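Local coordinates for protein geranylgeranyl pyrophosphate synthetase (Pyrococcus horikoshii, PDB 1WY0) that probably joins isopentenyl diphosphate to allylic diphosphates, lengthening the prenyl chain to geranylgeranyl diphosphate, at residues D19-I22 with F23-I26; L34-A37 with A38-Y41; V141-K144 with A145-L149; K242-L245 with I246-H249. One frame throughout, in Å; residues are numbered along the deposited sequence.

The four contacts follow one another along a mostly helical chain that has no strand. Contact 1 closes helix 3-25; contact 2, on helix 32-40, lies about 12 Å away between centres and touches it: Ile26 meets Tyr35, Ala38 and Arg39, and Phe23 packs on Arg39. Contact 3 sits on helix 132-159, its centre about 22 Å from that of contact 1 and about 23 Å from that of contact 2. Contact 4 opens a later helix, on the opposite side of the chain's centre from contact 1, about 37 Å between centres. Contacts 1 and 2 thus join two consecutive helices, contacts 2 and 3 lie at the dimer interface, and contacts 1 and 4 stay within their own chain.

Contact 1: residues D19-I22 with F23-I26; sequences DEKI and FELI
Phe23 N donates to Asp19 O across 3.1 Å in an almost straight bond (174°). The Phe23 ring takes Ile22 CG2 over the middle of one face, 4.2 Å from its centroid, a CH-pi contact between neighbours in sequence; Pro42 and Leu43 also pack on this ring. Asp19 directs OD1 elsewhere, into a salt bridge with Arg48. At Glu24, CG is turned between the backbone N and the carbonyl carbon (chi1 83°), which lays the chain alongside that of Lys21, both pointing the same way. OE1 then forms a rather long salt bridge of 3.6 Å to Lys21 NZ, while OE2 pairs with Arg127. Lys21 O is gripped twice from the same face of its plane: by Glu24 N at 3.3 Å, from well above the plane, and by Leu25 N, also at 3.3 Å. The Leu25 side chain packs on Leu77 and Ala124 of the neighbouring helices. Ile26 N closes the series, donating to Ile22 O at 3.0 Å. Its side chain lies beside that of Ile22, CD1 resting 4.0 Å from Ile22 CG2, and beyond it touches Leu117. Ile26 is the first residue to leave helical geometry, and the shared acceptor Lys21 O, with its i to i+3 and i to i+4 bonds, is typical of the C-terminal turn of an alpha-helix, here helix 3-25 of an all-helical polyprenyl synthetase fold.

Contact 2: residues L34-A37 with A38-Y41; sequences LYEA and ARHY
Arg39 and Glu36 meet three residues apart on helix 32-40 through one charged bond, Arg39 NE to Glu36 OE2, 3.0 Å long and nearly straight at 166°. The flat groups are turned almost perpendicular, 85° between planes: OE2 sits at the guanidinium edge, in its plane, yet is itself met from above the carboxylate plane. This is a single-point salt bridge, with no second nitrogen paired to the second oxygen. Both chains bend to make it. Glu36 stands well off a staggered position at its first torsion (chi1 -119°) and folds back at chi2, while Arg39 bends at chi3, bringing NE round to the carboxylate. The aliphatic part of Arg39 runs over Tyr35 O, its CG 3.0 Å away, the same carbonyl that accepts from Arg39 N at 2.9 Å. NH1 of Arg39 reaches on to Ile26 O, just beyond helix 3-25. A methionine in its place would probably leave Glu36 without its charged mate and Ile26 O without this donor, loosening the tie between the two helices. His40 extends its ring away from the helix, NE2 donating to Pro99 O and the ring meeting Trp105 edge-to-face. A water bridges the last turn of this stretch, giving to Ala37 O at 2.9 Å and accepting from Tyr41 N, also at 2.9 Å. Tyr35 OH bonds Glu151 of the second subunit. The arrangement is an i to i+3 Glu-Arg salt bridge on a short helix of the polyprenyl synthetase fold, between helix 3-25 and the dimer partner.

Contact 3: residues V141-K144 with A145-L149; sequences VIVK and ASNEL
Lys144 and Asn147 cross at about a right angle, the lysine curled forward along the helix so that NZ lies 3.6 Å from Asn147 CB. The curl begins with Lys144 CG anti to its own N (chi1 160°) and is completed by bends at chi2, chi3 and chi4. Along the way its methylenes also cross Glu148, with CE 3.7 Å from Glu148 CG. The two charges do not meet: Lys144 NZ and Glu148 OE2 remain 5.7 Å apart, and Glu148 turns OE1 into a salt bridge with Arg208. Ala145 N bonds Val141 O at 3.1 Å, and Ala145 CB lies 3.5 Å from that oxygen. Asn147 N gives Val143 O a fairly straight bond of 3.0 Å, and its side chain runs beside that of Val143, ND2 lying 3.7 Å from CG1. Across the dimer, Asn147 OD1 accepts a hydrogen bond from Ser119 OG of the second subunit, which also bonds Ser146 OG, and ND2 makes a weak one to Glu123 of that subunit. A leucine here would probably leave both the Ser119 hydroxyl and Glu123 short of a polar partner. Within the chain, Phe118 packs on Ser146 and Phe122 on Val143. This is a regular alpha-helical turn at the subunit interface, helix 132-159 facing its partner chain as expected of a dimeric polyprenyl synthetase.

Contact 4: residues K242-L245 with I246-H249; sequences KKTL and IVAH
Thr244 caps the N-terminus of helix 245-253, and its hydroxyl meets the amides of its first turn. OG1 accepts from Val247 N at 3.2 Å in a nearly straight bond (164°), the classic N-cap interaction, and from Ile246 N at 3.1 Å in a weak, strongly bent one. The first torsion makes this possible: OG1 lies between the backbone N and the carbonyl carbon, a placement (chi1 76°) that brings it within reach of Val247 N and Ile246 N, while CG2 is anti to the carbonyl carbon. The same residue grips the helix by its backbone too, Thr244 O accepting from Ala248 N at 3.1 Å. The Ile246 and Val247 side chains flank the cap: Ile246 CB stands 3.4 Å from Thr244 OG1, and Val247 CG2 approaches the same oxygen at 3.8 Å, so the hydroxyl sits among aliphatic carbons. Val247 CG2 also touches the carbonyl of Lys242, whose NZ reaches off to a salt bridge with Asp219, part of a DDVLD sequence which probably corresponds to the second aspartate-rich motif (DDxxD) of this family. Leu245 starts the helix with its side chain turned away from Ile246-His249, packing on Ile216, Tyr302 and Ile306 of neighbouring helices. His249 likewise leads its ring off the helix, where it stacks with Tyr302 and ND1 bonds Ser299 OG. The next bond of the same i to i+4 pattern is His249 N to Leu245 O at 3.0 Å. The His249 CB methylene lies 3.5 Å from Leu245 O as well.

Contact 1: residues D19-I22 with F23-I26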
loop_
_atom_site.group_PDB
_atom_site.type_symbol
_atom_site.label_atom_id
_atom_site.label_comp_id
_atom_site.label_asym_id
_atom_site.label_seq_id
_atom_site.Cartn_x
_atom_site.Cartn_y
_atom_site.Cartn_z
ATOM N N ASP A 19 15.249 -15.225 -2.944
ATOM C CA ASP A 19 15.988 -14.013 -2.629
ATOM C C ASP A 19 16.580 -13.284 -3.823
ATOM O O ASP A 19 16.622 -12.060 -3.831
ATOM C CB ASP A 19 17.076 -14.297 -1.587
ATOM C CG ASP A 19 16.519 -14.328 -0.179
ATOM O OD1 ASP A 19 15.557 -13.576 0.078
ATOM O OD2 ASP A 19 17.036 -15.081 0.671
ATOM N N GLU A 20 17.039 -14.017 -4.830
ATOM C CA GLU A 20 17.597 -13.360 -6.004
ATOM C C GLU A 20 16.491 -12.518 -6.646
ATOM O O GLU A 20 16.699 -11.355 -6.982
ATOM C CB GLU A 20 18.112 -14.398 -7.008
ATOM C CG GLU A 20 19.380 -15.136 -6.569
ATOM C CD GLU A 20 19.861 -16.138 -7.609
ATOM O OE1 GLU A 20 21.039 -16.037 -8.030
ATOM O OE2 GLU A 20 19.063 -17.017 -8.016
ATOM N N LYS A 21 15.308 -13.104 -6.795
ATOM C CA LYS A 21 14.183 -12.396 -7.400
ATOM C C LYS A 21 13.746 -11.184 -6.588
ATOM O O LYS A 21 13.440 -10.130 -7.149
ATOM C CB LYS A 21 12.998 -13.346 -7.596
ATOM C CG LYS A 21 13.253 -14.423 -8.636
ATOM C CD LYS A 21 13.783 -13.825 -9.929
ATOM C CE LYS A 21 14.233 -14.906 -10.911
ATOM N NZ LYS A 21 14.835 -14.302 -12.137
ATOM N N ILE A 22 13.725 -11.333 -5.269
ATOM C CA ILE A 22 13.336 -10.238 -4.401
ATOM C C ILE A 22 14.239 -9.034 -4.600
ATOM O O ILE A 22 13.769 -7.923 -4.835
ATOM C CB ILE A 22 13.391 -10.646 -2.908
ATOM C CG1 ILE A 22 12.165 -11.491 -2.556
ATOM C CG2 ILE A 22 13.469 -9.401 -2.024
ATOM C CD1 ILE A 22 12.149 -11.983 -1.137
ATOM N N PHE A 23 15.543 -9.257 -4.520
ATOM C CA PHE A 23 16.480 -8.159 -4.654
ATOM C C PHE A 23 16.720 -7.630 -6.057
ATOM O O PHE A 23 17.459 -6.668 -6.239
ATOM C CB PHE A 23 17.790 -8.529 -3.963
ATOM C CG PHE A 23 17.658 -8.594 -2.466
ATOM C CD1 PHE A 23 17.306 -7.458 -1.742
ATOM C CD2 PHE A 23 17.819 -9.795 -1.787
ATOM C CE1 PHE A 23 17.110 -7.516 -0.373
ATOM C CE2 PHE A 23 17.624 -9.865 -0.413
ATOM C CZ PHE A 23 17.268 -8.722 0.296
ATOM N N GLU A 24 16.101 -8.244 -7.058
ATOM C CA GLU A 24 16.257 -7.718 -8.401
ATOM C C GLU A 24 15.072 -6.780 -8.595
ATOM O O GLU A 24 15.097 -5.890 -9.447
ATOM C CB GLU A 24 16.273 -8.831 -9.454
ATOM C CG GLU A 24 14.929 -9.343 -9.918
ATOM C CD GLU A 24 15.079 -10.296 -11.092
ATOM O OE1 GLU A 24 16.012 -11.129 -11.054
ATOM O OE2 GLU A 24 14.269 -10.215 -12.046
ATOM N N LEU A 25 14.037 -6.986 -7.779
ATOM C CA LEU A 25 12.845 -6.145 -7.797
ATOM C C LEU A 25 13.122 -4.908 -6.939
ATOM O O LEU A 25 12.721 -3.802 -7.291
ATOM C CB LEU A 25 11.633 -6.900 -7.242
ATOM C CG LEU A 25 10.861 -7.837 -8.178
ATOM C CD1 LEU A 25 9.801 -8.562 -7.388
ATOM C CD2 LEU A 25 10.214 -7.044 -9.310
ATOM N N ILE A 26 13.800 -5.098 -5.811
ATOM C CA ILE A 26 14.142 -3.980 -4.941
ATOM C C ILE A 26 15.657 -3.892 -4.790
ATOM O O ILE A 26 16.233 -4.276 -3.771
ATOM C CB ILE A 26 13.467 -4.080 -3.531
ATOM C CG1 ILE A 26 13.816 -5.398 -2.841
ATOM C CG2 ILE A 26 11.953 -3.990 -3.670
ATOM C CD1 ILE A 26 13.246 -5.499 -1.438
#

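Contact 2: residues L34-A37 with A38-Y41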
loop_
_atom_site.group_PDB
_atom_site.type_symbol
_atom_site.label_atom_id
_atom_site.label_comp_id
_atom_site.label_asym_id
_atom_site.label_seq_id
_atom_site.Cartn_x
_atom_site.Cartn_y
_atom_site.Cartn_z
ATOM N N LEU A 34 14.886 5.294 -0.033
ATOM C CA LEU A 34 13.631 4.562 -0.134
ATOM C C LEU A 34 13.887 3.069 -0.348
ATOM O O LEU A 34 13.203 2.213 0.200
ATOM C CB LEU A 34 12.848 5.131 -1.319
ATOM C CG LEU A 34 11.636 4.271 -1.682
ATOM C CD1 LEU A 34 10.540 4.334 -0.618
ATOM C CD2 LEU A 34 10.986 4.700 -2.996
ATOM N N TYR A 35 14.885 2.766 -1.200
ATOM C CA TYR A 35 15.073 1.364 -1.569
ATOM C C TYR A 35 15.853 0.581 -0.503
ATOM O O TYR A 35 15.763 -0.634 -0.398
ATOM C CB TYR A 35 15.823 1.316 -2.901
ATOM C CG TYR A 35 14.851 1.254 -4.024
ATOM C CD1 TYR A 35 14.382 0.020 -4.468
ATOM C CD2 TYR A 35 14.398 2.423 -4.635
ATOM C CE1 TYR A 35 13.463 -0.045 -5.505
ATOM C CE2 TYR A 35 13.486 2.358 -5.679
ATOM C CZ TYR A 35 13.023 1.131 -6.116
ATOM O OH TYR A 35 12.107 1.059 -7.148
ATOM N N GLU A 36 16.651 1.300 0.305
ATOM C CA GLU A 36 17.315 0.629 1.417
ATOM C C GLU A 36 16.352 0.439 2.586
ATOM O O GLU A 36 16.396 -0.536 3.325
ATOM C CB GLU A 36 18.509 1.478 1.850
ATOM C CG GLU A 36 19.835 0.734 1.693
ATOM C CD GLU A 36 19.646 -0.714 2.082
ATOM O OE1 GLU A 36 19.037 -0.970 3.110
ATOM O OE2 GLU A 36 20.120 -1.582 1.350
ATOM N N ALA A 37 15.477 1.447 2.759
ATOM C CA ALA A 37 14.431 1.323 3.764
ATOM C C ALA A 37 13.519 0.135 3.456
ATOM O O ALA A 37 13.203 -0.679 4.312
ATOM C CB ALA A 37 13.616 2.616 3.763
ATOM N N ALA A 38 13.180 0.013 2.174
ATOM C CA ALA A 38 12.405 -1.126 1.673
ATOM C C ALA A 38 13.167 -2.455 1.783
ATOM O O ALA A 38 12.579 -3.502 2.069
ATOM C CB ALA A 38 12.012 -0.886 0.220
ATOM N N ARG A 39 14.473 -2.409 1.543
ATOM C CA ARG A 39 15.320 -3.596 1.620
ATOM C C ARG A 39 15.644 -4.031 3.045
ATOM O O ARG A 39 15.990 -5.184 3.275
ATOM C CB ARG A 39 16.643 -3.348 0.880
ATOM C CG ARG A 39 16.579 -3.557 -0.625
ATOM C CD ARG A 39 17.710 -2.801 -1.336
ATOM N NE ARG A 39 19.035 -3.267 -0.939
ATOM C CZ ARG A 39 19.724 -4.209 -1.576
ATOM N NH1 ARG A 39 19.221 -4.791 -2.653
ATOM N NH2 ARG A 39 20.912 -4.583 -1.120
ATOM N N HIS A 40 15.527 -3.116 4.001
ATOM C CA HIS A 40 15.870 -3.421 5.384
ATOM C C HIS A 40 15.318 -4.734 5.962
ATOM O O HIS A 40 16.086 -5.570 6.449
ATOM C CB HIS A 40 15.483 -2.248 6.293
ATOM C CG HIS A 40 16.009 -2.379 7.690
ATOM N ND1 HIS A 40 17.356 -2.380 7.980
ATOM C CD2 HIS A 40 15.373 -2.548 8.873
ATOM C CE1 HIS A 40 17.528 -2.547 9.278
ATOM N NE2 HIS A 40 16.340 -2.651 9.844
ATOM N N TYR A 41 14.005 -4.940 5.930
ATOM C CA TYR A 41 13.495 -6.192 6.494
ATOM C C TYR A 41 13.850 -7.414 5.652
ATOM O O TYR A 41 14.231 -8.446 6.194
ATOM C CB TYR A 41 11.986 -6.117 6.734
ATOM C CG TYR A 41 11.608 -5.283 7.948
ATOM C CD1 TYR A 41 12.579 -4.841 8.849
ATOM C CD2 TYR A 41 10.281 -4.945 8.194
ATOM C CE1 TYR A 41 12.236 -4.082 9.960
ATOM C CE2 TYR A 41 9.925 -4.191 9.300
ATOM C CZ TYR A 41 10.900 -3.759 10.181
ATOM O OH TYR A 41 10.534 -3.004 11.278
HETATM O O HOH W 1 11.890 -3.167 4.991
#

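Contact 3: residues V141-K144 with A145-L149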
loop_
_atom_site.group_PDB
_atom_site.type_symbol
_atom_site.label_atom_id
_atom_site.label_comp_id
_atom_site.label_asym_id
_atom_site.label_seq_id
_atom_site.Cartn_x
_atom_site.Cartn_y
_atom_site.Cartn_z
ATOM N N VAL A 141 -6.456 -14.154 -5.749
ATOM C CA VAL A 141 -6.292 -14.805 -4.457
ATOM C C VAL A 141 -5.447 -13.881 -3.584
ATOM O O VAL A 141 -5.706 -13.701 -2.397
ATOM C CB VAL A 141 -5.539 -16.150 -4.585
ATOM C CG1 VAL A 141 -4.944 -16.535 -3.240
ATOM C CG2 VAL A 141 -6.482 -17.241 -5.067
ATOM N N ILE A 142 -4.430 -13.300 -4.197
ATOM C CA ILE A 142 -3.527 -12.410 -3.494
ATOM C C ILE A 142 -4.240 -11.126 -3.096
ATOM O O ILE A 142 -4.013 -10.599 -2.020
ATOM C CB ILE A 142 -2.290 -12.121 -4.367
ATOM C CG1 ILE A 142 -1.445 -13.405 -4.478
ATOM C CG2 ILE A 142 -1.485 -10.970 -3.784
ATOM C CD1 ILE A 142 -0.188 -13.281 -5.361
ATOM N N VAL A 143 -5.124 -10.641 -3.956
ATOM C CA VAL A 143 -5.863 -9.432 -3.657
ATOM C C VAL A 143 -6.822 -9.653 -2.491
ATOM O O VAL A 143 -6.889 -8.835 -1.574
ATOM C CB VAL A 143 -6.636 -8.948 -4.893
ATOM C CG1 VAL A 143 -7.843 -8.129 -4.475
ATOM C CG2 VAL A 143 -5.711 -8.112 -5.770
ATOM N N LYS A 144 -7.566 -10.749 -2.506
ATOM C CA LYS A 144 -8.490 -10.992 -1.403
ATOM C C LYS A 144 -7.771 -11.213 -0.078
ATOM O O LYS A 144 -8.290 -10.853 0.972
ATOM C CB LYS A 144 -9.389 -12.187 -1.694
ATOM C CG LYS A 144 -10.035 -12.793 -0.439
ATOM C CD LYS A 144 -11.290 -12.032 0.021
ATOM C CE LYS A 144 -10.983 -10.757 0.825
ATOM N NZ LYS A 144 -11.750 -9.587 0.283
ATOM N N ALA A 145 -6.587 -11.809 -0.111
ATOM C CA ALA A 145 -5.846 -12.034 1.124
ATOM C C ALA A 145 -5.318 -10.683 1.592
ATOM O O ALA A 145 -5.247 -10.406 2.786
ATOM C CB ALA A 145 -4.693 -13.009 0.891
ATOM N N SER A 146 -4.943 -9.844 0.635
ATOM C CA SER A 146 -4.460 -8.505 0.946
ATOM C C SER A 146 -5.555 -7.750 1.713
ATOM O O SER A 146 -5.303 -7.190 2.775
ATOM C CB SER A 146 -4.128 -7.755 -0.340
ATOM O OG SER A 146 -3.803 -6.405 -0.060
ATOM N N ASN A 147 -6.771 -7.751 1.175
ATOM C CA ASN A 147 -7.884 -7.070 1.822
ATOM C C ASN A 147 -8.139 -7.628 3.239
ATOM O O ASN A 147 -8.328 -6.865 4.184
ATOM C CB ASN A 147 -9.167 -7.191 0.979
ATOM C CG ASN A 147 -9.073 -6.471 -0.365
ATOM O OD1 ASN A 147 -8.519 -5.369 -0.471
ATOM N ND2 ASN A 147 -9.640 -7.087 -1.397
ATOM N N GLU A 148 -8.134 -8.951 3.384
ATOM C CA GLU A 148 -8.349 -9.572 4.697
ATOM C C GLU A 148 -7.294 -9.136 5.703
ATOM O O GLU A 148 -7.584 -8.938 6.885
ATOM C CB GLU A 148 -8.282 -11.090 4.602
ATOM C CG GLU A 148 -9.511 -11.779 4.089
ATOM C CD GLU A 148 -9.292 -13.280 4.092
ATOM O OE1 GLU A 148 -9.171 -13.836 5.210
ATOM O OE2 GLU A 148 -9.222 -13.891 3.001
ATOM N N LEU A 149 -6.062 -9.036 5.218
ATOM C CA LEU A 149 -4.923 -8.629 6.016
ATOM C C LEU A 149 -5.159 -7.225 6.592
ATOM O O LEU A 149 -4.954 -7.015 7.786
ATOM C CB LEU A 149 -3.673 -8.674 5.134
ATOM C CG LEU A 149 -2.306 -8.242 5.650
ATOM C CD1 LEU A 149 -1.927 -9.014 6.909
ATOM C CD2 LEU A 149 -1.281 -8.492 4.546
#

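Contact 4: residues K242-L245 with I246-H249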
loop_
_atom_site.group_PDB
_atom_site.type_symbol
_atom_site.label_atom_id
_atom_site.label_comp_id
_atom_site.label_asym_id
_atom_site.label_seq_id
_atom_site.Cartn_x
_atom_site.Cartn_y
_atom_site.Cartn_z
ATOM N N LYS A 242 -1.239 -7.314 24.997
ATOM C CA LYS A 242 -1.574 -7.819 23.673
ATOM C C LYS A 242 -2.767 -8.767 23.738
ATOM O O LYS A 242 -2.838 -9.607 24.625
ATOM C CB LYS A 242 -0.372 -8.556 23.085
ATOM C CG LYS A 242 -0.510 -8.922 21.633
ATOM C CD LYS A 242 0.493 -10.017 21.268
ATOM C CE LYS A 242 0.490 -10.288 19.785
ATOM N NZ LYS A 242 1.314 -11.495 19.483
ATOM N N LYS A 243 -3.700 -8.622 22.795
ATOM C CA LYS A 243 -4.877 -9.482 22.745
ATOM C C LYS A 243 -4.554 -10.790 22.036
ATOM O O LYS A 243 -4.423 -10.836 20.816
ATOM C CB LYS A 243 -6.028 -8.789 22.011
ATOM C CG LYS A 243 -6.958 -7.987 22.902
ATOM C CD LYS A 243 -6.310 -6.716 23.401
ATOM C CE LYS A 243 -7.254 -5.953 24.303
ATOM N NZ LYS A 243 -6.685 -4.642 24.680
ATOM N N THR A 244 -4.406 -11.851 22.816
ATOM C CA THR A 244 -4.107 -13.170 22.276
ATOM C C THR A 244 -5.289 -14.087 22.591
ATOM O O THR A 244 -6.230 -13.675 23.263
ATOM C CB THR A 244 -2.854 -13.752 22.934
ATOM O OG1 THR A 244 -3.184 -14.208 24.253
ATOM C CG2 THR A 244 -1.762 -12.687 23.032
ATOM N N LEU A 245 -5.240 -15.325 22.110
ATOM C CA LEU A 245 -6.315 -16.280 22.379
ATOM C C LEU A 245 -6.321 -16.661 23.851
ATOM O O LEU A 245 -7.362 -17.006 24.404
ATOM C CB LEU A 245 -6.136 -17.542 21.534
ATOM C CG LEU A 245 -7.111 -18.677 21.851
ATOM C CD1 LEU A 245 -8.545 -18.165 21.856
ATOM C CD2 LEU A 245 -6.931 -19.784 20.825
ATOM N N ILE A 246 -5.146 -16.604 24.476
ATOM C CA ILE A 246 -4.997 -16.929 25.887
ATOM C C ILE A 246 -5.737 -15.910 26.750
ATOM O O ILE A 246 -6.459 -16.263 27.684
ATOM C CB ILE A 246 -3.507 -16.941 26.283
ATOM C CG1 ILE A 246 -2.755 -17.940 25.403
ATOM C CG2 ILE A 246 -3.355 -17.298 27.758
ATOM C CD1 ILE A 246 -1.250 -17.786 25.427
ATOM N N VAL A 247 -5.552 -14.636 26.430
ATOM C CA VAL A 247 -6.193 -13.559 27.166
ATOM C C VAL A 247 -7.706 -13.559 26.906
ATOM O O VAL A 247 -8.494 -13.235 27.796
ATOM C CB VAL A 247 -5.576 -12.208 26.751
ATOM C CG1 VAL A 247 -6.379 -11.071 27.296
ATOM C CG2 VAL A 247 -4.161 -12.118 27.268
ATOM N N ALA A 248 -8.115 -13.920 25.689
ATOM C CA ALA A 248 -9.540 -13.966 25.370
ATOM C C ALA A 248 -10.207 -15.080 26.182
ATOM O O ALA A 248 -11.300 -14.897 26.719
ATOM C CB ALA A 248 -9.751 -14.205 23.881
ATOM N N HIS A 249 -9.555 -16.234 26.269
ATOM C CA HIS A 249 -10.110 -17.344 27.035
ATOM C C HIS A 249 -10.228 -16.946 28.496
ATOM O O HIS A 249 -11.216 -17.254 29.154
ATOM C CB HIS A 249 -9.221 -18.581 26.932
ATOM C CG HIS A 249 -9.689 -19.729 27.774
ATOM N ND1 HIS A 249 -9.338 -19.875 29.100
ATOM C CD2 HIS A 249 -10.444 -20.808 27.466
ATOM C CE1 HIS A 249 -9.855 -20.995 29.572
ATOM N NE2 HIS A 249 -10.529 -21.580 28.599
#